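Local coordinates for protein alginase (Pseudoalteromonas, PDB 4Q8K) that cleaves the polysaccharide alginate as a lyase of polysaccharide lyase family 18, presumably by beta-elimination, and binds calcium in its catalytic part, at residues N183-R188 with Y322-D327; V173-Q178 with L350-S355. One frame throughout, in Å; residues are numbered along the deposited sequence.

Contact 1: residues N183-R188 with Y322-D327; sequences NGNGWR and YLQSQD. With SO4 (sulfate ion), chain D.
Strands 186-188 and 322-324 run antiparallel in one sheet of the concanavalin-like beta-jelly roll of this alginate lyase, and Trp187 and Leu323 form their hydrogen-bonded pair. Leu323 N reaches Trp187 O at 2.9 Å, and Trp187 N returns a longer bond of 3.2 Å to Leu323 O. Just before the strand, Asn185 O accepts a hydrogen bond from Ser325 N, which carries the pairing into the inverse gamma turn centred on Ser325. Gly186, with no side chain between the backbones, brings its CA to 3.3 Å from Leu323 O in a CA-H...O contact.

Arg188 and Tyr322 share the sheet face that carries the sulfate. With CG anti to its own N (chi1 -178°), the tyrosine extends its ring along the 183-188 segment. The arginine chain bends at chi3 (59°) and brings its guanidinium over that ring, a cation-pi contact with Arg188 CZ 4.2 Å from the Tyr322 centroid; the two planes are steeply tilted. The end of the Gln324 side chain lies over the opposite face of the ring. At the ring's tip, Asn185 N donates to Tyr322 OH over 3.0 Å in a fairly straight bond (158°), fixing the hydroxyl against the loop.

Arg188 NH1 and NH2 together hold the sulfate, NH1 to O3 at 2.9 Å and NH2 to O4 at 3.2 Å, while Thr181 adds a further bond to the ion. NH1 also makes a salt bridge to Glu157. The guanidinium is thus fixed by an aromatic face, the Glu157 carboxylate and the sulfate. The sulfate probably came from the crystallisation liquor, but its binding here is consistent with a site suited to negatively charged groups, perhaps the carboxylates of alginate.

Contact 2: residues V173-Q178 with L350-S355; sequences VPLEAQ and LGITES
Leu175 reaches from the short helix 174-177 to the segment 350-355, a loop that ends as strand 355-368 begins at Ser355, and makes most of this contact. Its CB already points to the loop, and chi1 of -63° sets CG beside the backbone N, from where the branch opens its two methyls onto the loop backbone. CD1 comes down over the flat face of the peptide joining Thr353 to Glu354, 3.4 Å from Thr353 C and 3.5 Å from Glu354 N. The same methyl lies 3.7 Å from Ser355 N and makes a looser apolar contact with Ile352 CG2 at 4.5 Å. The second tip turns to the preceding part of the loop, where Leu175 CD2 meets Ile352 O at 3.7 Å.

The place is a junction in the jelly roll: strand 169-172 leads through Val173 into the helix, its antiparallel neighbour is 355-368, and Leu323 of the other sheet touches Pro174, Leu175 and Ser355. Val173 occupies the N-cap position, and its carbonyl O accepts hydrogen bonds from both Glu176 N and Ala177 N in the first turn. Segment 350-355 has its own helix boundary, since Gly351, with positive phi, closes helix 340-349 in a Schellman motif.

Pro174 flanks the leucine, its CD 3.4 Å from Ser355 O. That carbonyl also accepts a hydrogen bond from a water 2.8 Å away, and the water in turn accepts one from Leu175 N at 2.7 Å; a single solvent molecule thus bridges the two backbones, which share no direct hydrogen bond. The Ser355 side chain looks elsewhere for its polar partner, OG being bonded to Asn321 ND2, while Ser217 OG takes the N-H groups of Thr353 and Glu354.

Overall arrangement
Contact 1 is nested in sequence inside the loop closed by contact 2, and their centres lie 10 Å apart. They meet on the sheet face bearing Trp187 and Leu323: Leu323 CD1 approaches Ser355 OG to 3.5 Å, and Trp187 CG comes to 3.6 Å from Gln178 CA. Helices 174-177 and 340-349 both pack against this face, whereas the sulfate held by Arg188 lies on the opposite one. Contact 1 pairs strands within one sheet, while contact 2 joins the helix lying on that sheet to the turn leading into strand 355-368 of the other. The calcium ion is remote, about 14 Å from the Leu323 side chain and about 12 Å from that of Ile352.

Contact 1: residues N183-R188 with Y322-D327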
loop_
_atom_site.group_PDB
_atom_site.type_symbol
_atom_site.label_atom_id
_atom_site.label_comp_id
_atom_site.label_asym_id
_atom_site.label_seq_id
_atom_site.Cartn_x
_atom_site.Cartn_y
_atom_site.Cartn_z
ATOM N N ASN A 183 -1.078 16.162 -2.530
ATOM C CA ASN A 183 -0.697 15.524 -3.792
ATOM C C ASN A 183 -1.380 14.179 -4.059
ATOM O O ASN A 183 -1.216 13.597 -5.135
ATOM C CB ASN A 183 0.819 15.331 -3.848
ATOM C CG ASN A 183 1.579 16.645 -3.905
ATOM O OD1 ASN A 183 1.088 17.635 -4.441
ATOM N ND2 ASN A 183 2.793 16.652 -3.361
ATOM N N GLY A 184 -2.137 13.683 -3.086
ATOM C CA GLY A 184 -2.722 12.357 -3.192
ATOM C C GLY A 184 -3.682 12.226 -4.356
ATOM O O GLY A 184 -4.238 13.224 -4.824
ATOM N N ASN A 185 -3.988 10.997 -4.689
ATOM C CA ASN A 185 -4.823 10.718 -5.828
ATOM C C ASN A 185 -5.876 9.691 -5.425
ATOM O O ASN A 185 -6.122 8.723 -6.076
ATOM C CB ASN A 185 -3.974 10.320 -7.063
ATOM C CG ASN A 185 -2.580 9.834 -6.679
ATOM O OD1 ASN A 185 -2.452 8.800 -6.045
ATOM N ND2 ASN A 185 -1.565 10.666 -6.909
ATOM N N GLY A 186 -6.481 9.942 -4.289
ATOM C CA GLY A 186 -7.502 9.052 -3.787
ATOM C C GLY A 186 -7.784 9.297 -2.324
ATOM O O GLY A 186 -7.610 10.410 -1.823
ATOM N N TRP A 187 -8.230 8.250 -1.647
ATOM C CA TRP A 187 -8.486 8.301 -0.215
ATOM C C TRP A 187 -7.606 7.262 0.436
ATOM O O TRP A 187 -7.414 6.189 -0.129
ATOM C CB TRP A 187 -9.931 7.942 0.076
ATOM C CG TRP A 187 -10.866 9.103 0.051
ATOM C CD1 TRP A 187 -10.538 10.431 0.085
ATOM C CD2 TRP A 187 -12.286 9.040 -0.037
ATOM N NE1 TRP A 187 -11.682 11.201 0.045
ATOM C CE2 TRP A 187 -12.766 10.367 -0.019
ATOM C CE3 TRP A 187 -13.204 7.988 -0.099
ATOM C CZ2 TRP A 187 -14.122 10.667 -0.096
ATOM C CZ3 TRP A 187 -14.550 8.285 -0.159
ATOM C CH2 TRP A 187 -14.996 9.616 -0.152
ATOM N N ARG A 188 -7.082 7.557 1.621
ATOM C CA ARG A 188 -6.243 6.576 2.306
ATOM C C ARG A 188 -6.616 6.344 3.763
ATOM O O ARG A 188 -7.239 7.191 4.421
ATOM C CB ARG A 188 -4.755 6.943 2.209
ATOM C CG ARG A 188 -4.324 8.004 3.214
ATOM C CD ARG A 188 -2.921 8.500 2.944
ATOM N NE ARG A 188 -2.788 9.068 1.607
ATOM C CZ ARG A 188 -1.679 9.615 1.127
ATOM N NH1 ARG A 188 -0.574 9.666 1.867
ATOM N NH2 ARG A 188 -1.671 10.113 -0.103
ATOM N N TYR A 322 -4.458 2.482 0.602
ATOM C CA TYR A 322 -4.485 3.746 -0.122
ATOM C C TYR A 322 -5.214 3.528 -1.445
ATOM O O TYR A 322 -4.616 3.106 -2.429
ATOM C CB TYR A 322 -3.051 4.200 -0.365
ATOM C CG TYR A 322 -2.866 5.518 -1.075
ATOM C CD1 TYR A 322 -3.943 6.340 -1.388
ATOM C CD2 TYR A 322 -1.595 5.937 -1.447
ATOM C CE1 TYR A 322 -3.753 7.542 -2.037
ATOM C CE2 TYR A 322 -1.394 7.141 -2.105
ATOM C CZ TYR A 322 -2.485 7.938 -2.397
ATOM O OH TYR A 322 -2.294 9.137 -3.045
ATOM N N LEU A 323 -6.515 3.821 -1.448
ATOM C CA LEU A 323 -7.393 3.577 -2.594
ATOM C C LEU A 323 -7.175 4.601 -3.712
ATOM O O LEU A 323 -7.272 5.813 -3.490
ATOM C CB LEU A 323 -8.854 3.597 -2.128
ATOM C CG LEU A 323 -9.949 3.102 -3.083
ATOM C CD1 LEU A 323 -9.804 1.608 -3.348
ATOM C CD2 LEU A 323 -11.333 3.426 -2.499
ATOM N N GLN A 324 -6.868 4.095 -4.907
ATOM C CA GLN A 324 -6.459 4.910 -6.039
ATOM C C GLN A 324 -7.672 5.338 -6.858
ATOM O O GLN A 324 -8.499 4.505 -7.218
ATOM C CB GLN A 324 -5.509 4.109 -6.937
ATOM C CG GLN A 324 -4.260 3.588 -6.213
ATOM C CD GLN A 324 -3.369 4.718 -5.709
ATOM O OE1 GLN A 324 -3.235 4.930 -4.499
ATOM N NE2 GLN A 324 -2.749 5.441 -6.637
ATOM N N SER A 325 -7.775 6.634 -7.148
ATOM C CA SER A 325 -8.900 7.132 -7.939
ATOM C C SER A 325 -8.543 7.033 -9.416
ATOM O O SER A 325 -7.972 7.956 -9.986
ATOM C CB SER A 325 -9.239 8.575 -7.559
ATOM O OG SER A 325 -10.412 9.012 -8.230
ATOM N N GLN A 326 -8.868 5.892 -10.020
ATOM C CA GLN A 326 -8.437 5.584 -11.383
ATOM C C GLN A 326 -9.447 4.663 -12.066
ATOM O O GLN A 326 -9.981 3.731 -11.452
ATOM C CB GLN A 326 -7.037 4.935 -11.358
ATOM C CG GLN A 326 -6.346 4.829 -12.711
ATOM C CD GLN A 326 -5.003 4.111 -12.611
ATOM O OE1 GLN A 326 -4.056 4.437 -13.322
ATOM N NE2 GLN A 326 -4.924 3.140 -11.721
ATOM N N ASP A 327 -9.733 4.942 -13.334
ATOM C CA ASP A 327 -10.609 4.086 -14.122
ATOM C C ASP A 327 -9.843 2.794 -14.403
ATOM O O ASP A 327 -8.712 2.849 -14.861
ATOM C CB ASP A 327 -10.947 4.775 -15.441
ATOM C CG ASP A 327 -12.087 4.100 -16.177
ATOM O OD1 ASP A 327 -11.923 2.928 -16.594
ATOM O OD2 ASP A 327 -13.152 4.747 -16.336
HETATM S S SO4 D . 1.678 12.021 -0.566
HETATM O O1 SO4 D . 2.339 13.306 -0.324
HETATM O O2 SO4 D . 2.534 11.210 -1.434
HETATM O O3 SO4 D . 1.447 11.358 0.716
HETATM O O4 SO4 D . 0.405 12.255 -1.233
#

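Contact 2: residues V173-Q178 with L350-S355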
loop_
_atom_site.group_PDB
_atom_site.type_symbol
_atom_site.label_atom_id
_atom_site.label_comp_id
_atom_site.label_asym_id
_atom_site.label_seq_id
_atom_site.Cartn_x
_atom_site.Cartn_y
_atom_site.Cartn_z
ATOM N N VAL A 173 -10.021 1.185 6.091
ATOM C CA VAL A 173 -11.227 1.454 5.321
ATOM C C VAL A 173 -11.229 2.904 4.841
ATOM O O VAL A 173 -11.814 3.783 5.477
ATOM C CB VAL A 173 -12.466 1.196 6.178
ATOM C CG1 VAL A 173 -12.810 -0.292 6.186
ATOM C CG2 VAL A 173 -12.231 1.708 7.613
ATOM N N PRO A 174 -10.550 3.168 3.723
ATOM C CA PRO A 174 -10.387 4.524 3.191
ATOM C C PRO A 174 -11.712 5.164 2.746
ATOM O O PRO A 174 -11.800 6.393 2.746
ATOM C CB PRO A 174 -9.446 4.316 2.003
ATOM C CG PRO A 174 -9.673 2.886 1.604
ATOM C CD PRO A 174 -9.856 2.163 2.894
ATOM N N LEU A 175 -12.717 4.366 2.400
ATOM C CA LEU A 175 -14.022 4.938 2.060
ATOM C C LEU A 175 -14.673 5.577 3.278
ATOM O O LEU A 175 -15.594 6.389 3.142
ATOM C CB LEU A 175 -14.966 3.884 1.482
ATOM C CG LEU A 175 -14.551 3.227 0.163
ATOM C CD1 LEU A 175 -15.463 2.049 -0.141
ATOM C CD2 LEU A 175 -14.521 4.237 -0.988
ATOM N N GLU A 176 -14.253 5.173 4.467
ATOM C CA GLU A 176 -14.737 5.754 5.718
ATOM C C GLU A 176 -13.764 6.798 6.288
ATOM O O GLU A 176 -14.146 7.896 6.656
ATOM C CB GLU A 176 -15.052 4.658 6.735
ATOM C CG GLU A 176 -15.999 3.600 6.217
ATOM C CD GLU A 176 -16.157 2.411 7.137
ATOM O OE1 GLU A 176 -16.401 2.640 8.320
ATOM O OE2 GLU A 176 -16.050 1.252 6.704
ATOM N N ALA A 177 -12.477 6.449 6.331
ATOM C CA ALA A 177 -11.473 7.377 6.846
ATOM C C ALA A 177 -11.289 8.574 5.926
ATOM O O ALA A 177 -11.110 9.711 6.385
ATOM C CB ALA A 177 -10.142 6.662 7.071
ATOM N N GLN A 178 -11.326 8.315 4.622
ATOM C CA GLN A 178 -11.326 9.371 3.612
ATOM C C GLN A 178 -10.170 10.362 3.781
ATOM O O GLN A 178 -10.325 11.564 3.582
ATOM C CB GLN A 178 -12.691 10.102 3.604
ATOM C CG GLN A 178 -13.890 9.145 3.551
ATOM C CD GLN A 178 -15.260 9.840 3.611
ATOM O OE1 GLN A 178 -16.298 9.187 3.507
ATOM N NE2 GLN A 178 -15.258 11.149 3.793
ATOM N N LEU A 350 -17.025 5.056 -10.025
ATOM C CA LEU A 350 -16.211 3.868 -10.292
ATOM C C LEU A 350 -16.839 2.615 -9.714
ATOM O O LEU A 350 -16.341 1.507 -9.930
ATOM C CB LEU A 350 -14.806 4.033 -9.708
ATOM C CG LEU A 350 -13.917 5.081 -10.366
ATOM C CD1 LEU A 350 -12.794 5.473 -9.416
ATOM C CD2 LEU A 350 -13.374 4.571 -11.695
ATOM N N GLY A 351 -17.924 2.783 -8.970
ATOM C CA GLY A 351 -18.579 1.667 -8.322
ATOM C C GLY A 351 -17.775 1.047 -7.184
ATOM O O GLY A 351 -17.960 -0.133 -6.863
ATOM N N ILE A 352 -16.885 1.828 -6.573
ATOM C CA ILE A 352 -16.139 1.317 -5.421
ATOM C C ILE A 352 -16.875 1.642 -4.123
ATOM O O ILE A 352 -16.756 2.740 -3.593
ATOM C CB ILE A 352 -14.701 1.849 -5.357
ATOM C CG1 ILE A 352 -13.993 1.650 -6.699
ATOM C CG2 ILE A 352 -13.947 1.148 -4.241
ATOM C CD1 ILE A 352 -14.047 0.244 -7.206
ATOM N N THR A 353 -17.654 0.680 -3.639
ATOM C CA THR A 353 -18.453 0.848 -2.429
ATOM C C THR A 353 -17.924 -0.011 -1.293
ATOM O O THR A 353 -18.428 0.057 -0.171
ATOM C CB THR A 353 -19.938 0.479 -2.666
ATOM O OG1 THR A 353 -20.025 -0.866 -3.162
ATOM C CG2 THR A 353 -20.584 1.437 -3.666
ATOM N N GLU A 354 -16.921 -0.835 -1.594
ATOM C CA GLU A 354 -16.290 -1.677 -0.590
ATOM C C GLU A 354 -14.790 -1.646 -0.825
ATOM O O GLU A 354 -14.335 -1.819 -1.948
ATOM C CB GLU A 354 -16.807 -3.121 -0.687
ATOM C CG GLU A 354 -16.317 -4.052 0.419
ATOM C CD GLU A 354 -16.701 -5.507 0.184
ATOM O OE1 GLU A 354 -16.990 -6.210 1.170
ATOM O OE2 GLU A 354 -16.707 -5.953 -0.986
ATOM N N SER A 355 -14.027 -1.390 0.233
ATOM C CA SER A 355 -12.570 -1.484 0.166
ATOM C C SER A 355 -12.016 -1.606 1.576
ATOM O O SER A 355 -11.734 -0.605 2.239
ATOM C CB SER A 355 -11.951 -0.283 -0.541
ATOM O OG SER A 355 -10.530 -0.430 -0.633
HETATM O O HOH W 1 -13.211 1.705 2.750
#